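Divalent-cation tolerance protein CutA (PDB 1UKU) is involved in resistance toward heavy metals and forms homotrimers that bind a copper ion at the interface between two trimers. Local coordinates at residues Y5-D10 with R33-F38; K16-L21 with A53-R58. All blocks are in the same frame, centred on the assembly; numbering follows the deposited sequence.

Contact 1: residues Y5-D10 with R33-F38; sequences YTTFPD and REHRAF
Tyr5 reaches Arg33 and His35 with its phenol hydroxyl. CG lies anti to the backbone N, which carries the hydroxyl across to strand 29-41. There Arg33 NH2 gives Tyr5 OH a weak, bent hydrogen bond (3.1 Å, 125° at the hydrogen), and Tyr5 CE1 sits over one face of the guanidinium, the two planes 64° apart. The same OH lies 3.3 Å from His35 CE1 and is also hydrogen-bonded to Asn31 of the second subunit, its strongest polar partner. Strands 2-8 and 29-41 are not neighbours in the antiparallel sheet, whose order 2-3-1-4 is that of the ferredoxin-like fold of CutA. Strand 44-57 runs between them, and across it the segments 5-8 and 33-38 make an angle of 77°. Further on, Thr7 points its CG2 methyl at the edge of the imidazole, near the ring plane, 3.5 Å from His35 CE1. That ring is gripped at both nitrogens: Arg33 NH1 donates a nearly straight bond to His35 ND1 (2.8 Å), with ND1 in the guanidinium plane and NH1 close to the imidazole plane, and His35 NE2 bonds Glu50 of strand 44-57. Thr7 OG1 has a weak hydrogen bond to the same carboxylate.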
loop_
_atom_site.group_PDB
_atom_site.type_symbol
_atom_site.label_atom_id
_atom_site.label_comp_id
_atom_site.label_asym_id
_atom_site.label_seq_id
_atom_site.Cartn_x
_atom_site.Cartn_y
_atom_site.Cartn_z
ATOM N N TYR A 5 2.470 -7.878 2.583
ATOM C CA TYR A 5 1.131 -7.457 3.001
ATOM C C TYR A 5 0.316 -8.702 3.368
ATOM O O TYR A 5 0.273 -9.685 2.640
ATOM C CB TYR A 5 0.431 -6.698 1.883
ATOM C CG TYR A 5 -0.934 -6.114 2.196
ATOM C CD1 TYR A 5 -1.072 -5.110 3.124
ATOM C CD2 TYR A 5 -2.098 -6.569 1.547
ATOM C CE1 TYR A 5 -2.323 -4.546 3.417
ATOM C CE2 TYR A 5 -3.364 -6.003 1.840
ATOM C CZ TYR A 5 -3.450 -4.987 2.769
ATOM O OH TYR A 5 -4.675 -4.404 3.048
ATOM N N THR A 6 -0.362 -8.646 4.505
ATOM C CA THR A 6 -1.321 -9.654 4.920
ATOM C C THR A 6 -2.446 -8.948 5.670
ATOM O O THR A 6 -2.348 -7.776 5.996
ATOM C CB THR A 6 -0.624 -10.756 5.746
ATOM O OG1 THR A 6 -1.558 -11.831 5.961
ATOM C CG2 THR A 6 -0.145 -10.297 7.097
ATOM N N THR A 7 -3.545 -9.643 5.883
ATOM C CA THR A 7 -4.665 -9.072 6.591
ATOM C C THR A 7 -5.064 -9.987 7.698
ATOM O O THR A 7 -4.846 -11.190 7.625
ATOM C CB THR A 7 -5.862 -8.789 5.694
ATOM O OG1 THR A 7 -6.522 -10.022 5.335
ATOM C CG2 THR A 7 -5.460 -8.114 4.405
ATOM N N PHE A 8 -5.649 -9.395 8.723
ATOM C CA PHE A 8 -6.057 -10.098 9.955
ATOM C C PHE A 8 -7.485 -9.732 10.330
ATOM O O PHE A 8 -7.951 -8.655 9.996
ATOM C CB PHE A 8 -5.151 -9.720 11.140
ATOM C CG PHE A 8 -3.717 -10.124 10.985
ATOM C CD1 PHE A 8 -3.321 -11.411 11.303
ATOM C CD2 PHE A 8 -2.749 -9.216 10.506
ATOM C CE1 PHE A 8 -2.009 -11.794 11.176
ATOM C CE2 PHE A 8 -1.409 -9.621 10.384
ATOM C CZ PHE A 8 -1.055 -10.923 10.703
ATOM N N PRO A 9 -8.184 -10.626 11.020
ATOM C CA PRO A 9 -9.569 -10.353 11.399
ATOM C C PRO A 9 -9.750 -9.298 12.487
ATOM O O PRO A 9 -10.831 -8.708 12.516
ATOM C CB PRO A 9 -10.073 -11.733 11.803
ATOM C CG PRO A 9 -8.867 -12.393 12.314
ATOM C CD PRO A 9 -7.795 -12.005 11.310
ATOM N N ASP A 10 -8.756 -9.025 13.330
ATOM C CA ASP A 10 -8.785 -7.801 14.141
ATOM C C ASP A 10 -7.406 -7.582 14.749
ATOM O O ASP A 10 -6.410 -8.216 14.348
ATOM C CB ASP A 10 -9.860 -7.793 15.254
ATOM C CG ASP A 10 -10.271 -6.356 15.704
ATOM O OD1 ASP A 10 -10.934 -5.646 14.919
ATOM O OD2 ASP A 10 -10.008 -5.871 16.848
ATOM N N ARG A 33 -3.197 -1.026 10.029
ATOM C CA ARG A 33 -4.333 -0.102 9.926
ATOM C C ARG A 33 -5.581 -0.858 9.477
ATOM O O ARG A 33 -5.508 -1.812 8.726
ATOM C CB ARG A 33 -4.058 1.103 9.017
ATOM C CG ARG A 33 -4.271 0.883 7.537
ATOM C CD ARG A 33 -3.285 0.015 6.927
ATOM N NE ARG A 33 -3.547 -0.270 5.494
ATOM C CZ ARG A 33 -4.404 -1.162 5.012
ATOM N NH1 ARG A 33 -5.187 -1.852 5.799
ATOM N NH2 ARG A 33 -4.465 -1.382 3.703
ATOM N N GLU A 34 -6.722 -0.427 9.983
ATOM C CA GLU A 34 -8.007 -1.006 9.614
ATOM C C GLU A 34 -8.361 -0.824 8.137
ATOM O O GLU A 34 -8.005 0.170 7.504
ATOM C CB GLU A 34 -9.102 -0.401 10.514
ATOM C CG GLU A 34 -9.001 -0.852 11.962
ATOM C CD GLU A 34 -9.922 -0.072 12.899
ATOM O OE1 GLU A 34 -9.700 -0.127 14.141
ATOM O OE2 GLU A 34 -10.871 0.597 12.417
ATOM N N HIS A 35 -9.124 -1.789 7.628
ATOM C CA HIS A 35 -9.804 -1.606 6.349
ATOM C C HIS A 35 -11.054 -2.456 6.336
ATOM O O HIS A 35 -11.264 -3.281 7.230
ATOM C CB HIS A 35 -8.899 -1.931 5.150
ATOM C CG HIS A 35 -8.488 -3.367 5.072
ATOM N ND1 HIS A 35 -7.177 -3.778 5.158
ATOM C CD2 HIS A 35 -9.225 -4.488 4.877
ATOM C CE1 HIS A 35 -7.137 -5.102 5.090
ATOM N NE2 HIS A 35 -8.362 -5.556 4.888
ATOM N N ARG A 36 -11.885 -2.230 5.340
ATOM C CA ARG A 36 -13.062 -3.057 5.083
ATOM C C ARG A 36 -12.799 -3.880 3.841
ATOM O O ARG A 36 -12.447 -3.359 2.756
ATOM C CB ARG A 36 -14.299 -2.177 4.914
ATOM C CG ARG A 36 -14.687 -1.535 6.246
ATOM C CD ARG A 36 -15.696 -0.457 6.121
ATOM N NE ARG A 36 -16.285 -0.140 7.416
ATOM C CZ ARG A 36 -15.800 0.723 8.297
ATOM N NH1 ARG A 36 -14.677 1.402 8.063
ATOM N NH2 ARG A 36 -16.464 0.914 9.443
ATOM N N ALA A 37 -12.955 -5.188 3.967
ATOM C CA ALA A 37 -12.698 -6.121 2.877
ATOM C C ALA A 37 -14.015 -6.575 2.237
ATOM O O ALA A 37 -14.975 -6.805 2.927
ATOM C CB ALA A 37 -11.935 -7.325 3.360
ATOM N N PHE A 38 -14.020 -6.708 0.926
ATOM C CA PHE A 38 -15.134 -7.201 0.155
ATOM C C PHE A 38 -14.649 -8.304 -0.743
ATOM O O PHE A 38 -13.622 -8.175 -1.413
ATOM C CB PHE A 38 -15.759 -6.092 -0.673
ATOM C CG PHE A 38 -16.324 -4.986 0.149
ATOM C CD1 PHE A 38 -15.510 -3.985 0.643
ATOM C CD2 PHE A 38 -17.663 -4.956 0.442
ATOM C CE1 PHE A 38 -16.012 -2.994 1.438
ATOM C CE2 PHE A 38 -18.182 -3.935 1.247
ATOM C CZ PHE A 38 -17.336 -2.964 1.733
#

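Contact 2: residues K16-L21 with A53-R58; sequences KVVKTL and AILKTR
Leu55 sends its two methyls to different residues of helix 11-23: CD2 meets Val18 CG2 at 4.0 Å, and CD1 meets Leu21 CD1 at 4.1 Å. The contact is purely apolar, with no hydrogen bond between the segments, and its three side chains are all buried. Leu55 and Leu21 cross at about a right angle, whereas Val18 comes in more slantwise. In Leu55, CG lies beside the backbone N and anti to the carbonyl carbon, which sends the fork toward the helix, where it spans residues three apart, close to one turn. Behind the first shell, the helix is held in shape by its own bonds: Leu21 N bonds Val17 O at 3.0 Å, and Lys16 O accepts from both Thr20 N and, at 2.9 Å, Thr20 OG1, the two donors arriving from opposite faces of the carbonyl plane. On the strand side, backbone bonds tie Leu55 to Val4 and Ile54 to Asn31. This is helix-on-sheet packing of the ferredoxin-like fold. Ala30 of strand 29-41 touches both Val18 and Leu55, Leu65 and Ile69 of helix 62-72 pack on Leu21, and Phe38 of the third subunit lies against Val18.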
loop_
_atom_site.group_PDB
_atom_site.type_symbol
_atom_site.label_atom_id
_atom_site.label_comp_id
_atom_site.label_asym_id
_atom_site.label_seq_id
_atom_site.Cartn_x
_atom_site.Cartn_y
_atom_site.Cartn_z
ATOM N N LYS A 16 -0.521 -9.841 17.927
ATOM C CA LYS A 16 0.135 -11.041 18.439
ATOM C C LYS A 16 1.099 -11.593 17.399
ATOM O O LYS A 16 2.254 -11.891 17.683
ATOM C CB LYS A 16 -0.889 -12.115 18.772
ATOM C CG LYS A 16 -0.273 -13.394 19.338
ATOM C CD LYS A 16 -1.387 -14.325 19.798
ATOM C CE LYS A 16 -0.956 -15.771 19.841
ATOM N NZ LYS A 16 -2.119 -16.645 20.164
ATOM N N VAL A 17 0.617 -11.700 16.162
ATOM C CA VAL A 17 1.413 -12.274 15.084
ATOM C C VAL A 17 2.595 -11.371 14.783
ATOM O O VAL A 17 3.712 -11.827 14.710
ATOM C CB VAL A 17 0.553 -12.580 13.850
ATOM C CG1 VAL A 17 1.425 -13.020 12.663
ATOM C CG2 VAL A 17 -0.468 -13.677 14.193
ATOM N N VAL A 18 2.366 -10.070 14.672
ATOM C CA VAL A 18 3.454 -9.140 14.353
ATOM C C VAL A 18 4.513 -9.090 15.442
ATOM O O VAL A 18 5.726 -9.077 15.146
ATOM C CB VAL A 18 2.904 -7.739 14.053
ATOM C CG1 VAL A 18 3.941 -6.634 14.199
ATOM C CG2 VAL A 18 2.262 -7.748 12.670
ATOM N N LYS A 19 4.070 -9.102 16.684
ATOM C CA LYS A 19 5.027 -9.085 17.791
ATOM C C LYS A 19 5.835 -10.413 17.811
ATOM O O LYS A 19 7.036 -10.382 18.068
ATOM C CB LYS A 19 4.347 -8.816 19.142
ATOM C CG LYS A 19 3.796 -7.416 19.284
ATOM C CD LYS A 19 3.171 -7.136 20.646
ATOM C CE LYS A 19 2.619 -5.723 20.710
ATOM N NZ LYS A 19 2.008 -5.426 22.039
ATOM N N THR A 20 5.213 -11.555 17.514
ATOM C CA THR A 20 5.951 -12.833 17.399
ATOM C C THR A 20 6.993 -12.754 16.276
ATOM O O THR A 20 8.108 -13.231 16.422
ATOM C CB THR A 20 4.984 -13.975 17.136
ATOM O OG1 THR A 20 4.056 -14.059 18.235
ATOM C CG2 THR A 20 5.699 -15.276 17.074
ATOM N N LEU A 21 6.635 -12.147 15.152
ATOM C CA LEU A 21 7.537 -12.062 14.011
ATOM C C LEU A 21 8.696 -11.146 14.371
ATOM O O LEU A 21 9.837 -11.421 13.961
ATOM C CB LEU A 21 6.821 -11.577 12.758
ATOM C CG LEU A 21 5.750 -12.500 12.177
ATOM C CD1 LEU A 21 5.030 -11.791 11.000
ATOM C CD2 LEU A 21 6.261 -13.874 11.721
ATOM N N ALA A 53 -1.772 -5.356 7.451
ATOM C CA ALA A 53 -0.410 -5.270 7.989
ATOM C C ALA A 53 0.590 -5.208 6.854
ATOM O O ALA A 53 0.628 -6.086 5.986
ATOM C CB ALA A 53 -0.114 -6.454 8.864
ATOM N N ILE A 54 1.368 -4.144 6.885
ATOM C CA ILE A 54 2.467 -3.917 5.975
ATOM C C ILE A 54 3.746 -4.240 6.754
ATOM O O ILE A 54 4.113 -3.541 7.698
ATOM C CB ILE A 54 2.479 -2.453 5.482
ATOM C CG1 ILE A 54 1.197 -2.110 4.715
ATOM C CG2 ILE A 54 3.692 -2.217 4.574
ATOM C CD1 ILE A 54 0.854 -0.614 4.704
ATOM N N LEU A 55 4.433 -5.288 6.337
ATOM C CA LEU A 55 5.659 -5.762 6.967
ATOM C C LEU A 55 6.870 -5.458 6.114
ATOM O O LEU A 55 6.789 -5.524 4.904
ATOM C CB LEU A 55 5.590 -7.276 7.208
ATOM C CG LEU A 55 4.250 -7.844 7.720
ATOM C CD1 LEU A 55 4.323 -9.324 7.847
ATOM C CD2 LEU A 55 3.872 -7.201 9.059
ATOM N N LYS A 56 7.987 -5.138 6.755
ATOM C CA LYS A 56 9.211 -4.761 6.031
ATOM C C LYS A 56 10.316 -5.705 6.454
ATOM O O LYS A 56 10.567 -5.886 7.634
ATOM C CB LYS A 56 9.573 -3.295 6.308
ATOM C CG LYS A 56 8.393 -2.320 6.021
ATOM C CD LYS A 56 8.578 -0.888 6.557
ATOM C CE LYS A 56 7.341 -0.338 7.357
ATOM N NZ LYS A 56 7.251 -0.687 8.876
ATOM N N THR A 57 10.987 -6.337 5.481
ATOM C CA THR A 57 12.075 -7.269 5.831
ATOM C C THR A 57 13.055 -7.408 4.659
ATOM O O THR A 57 12.944 -6.703 3.668
ATOM C CB THR A 57 11.522 -8.624 6.312
ATOM O OG1 THR A 57 12.578 -9.371 6.954
ATOM C CG2 THR A 57 11.020 -9.476 5.155
ATOM N N ARG A 58 14.027 -8.302 4.821
ATOM C CA ARG A 58 14.981 -8.600 3.769
ATOM C C ARG A 58 14.447 -9.605 2.789
ATOM O O ARG A 58 13.715 -10.502 3.143
ATOM C CB ARG A 58 16.285 -9.166 4.340
ATOM C CG ARG A 58 16.963 -8.333 5.400
ATOM C CD ARG A 58 18.404 -8.750 5.612
ATOM N NE ARG A 58 18.563 -10.182 5.801
ATOM C CZ ARG A 58 18.797 -10.775 6.959
ATOM N NH1 ARG A 58 18.814 -10.067 8.105
ATOM N NH2 ARG A 58 18.947 -12.094 7.007
#

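Contacts 1 and 2, centres about 14 Å apart, share one sheet: strand 44-57 carries Ala53 and Leu55 of contact 2 and also Glu50, partner of His35 in contact 1. Along the chain their segments alternate. A probable backbone hydrogen bond from Ala53 N to Thr6 O (2.9 Å) joins them, and Phe8 bridges the helix and strand of contact 2: its CE2 packs on Ala53 CB at 3.7 Å and its CE1 on Val17 CB at 3.8 Å. Contact 1 is nearer the metal, with the side chain of His35 about 9 Å from the copper ion and that of Thr7 about 7 Å from that of copper-binding Asp48. Contact 2 lies in the interior, away from it.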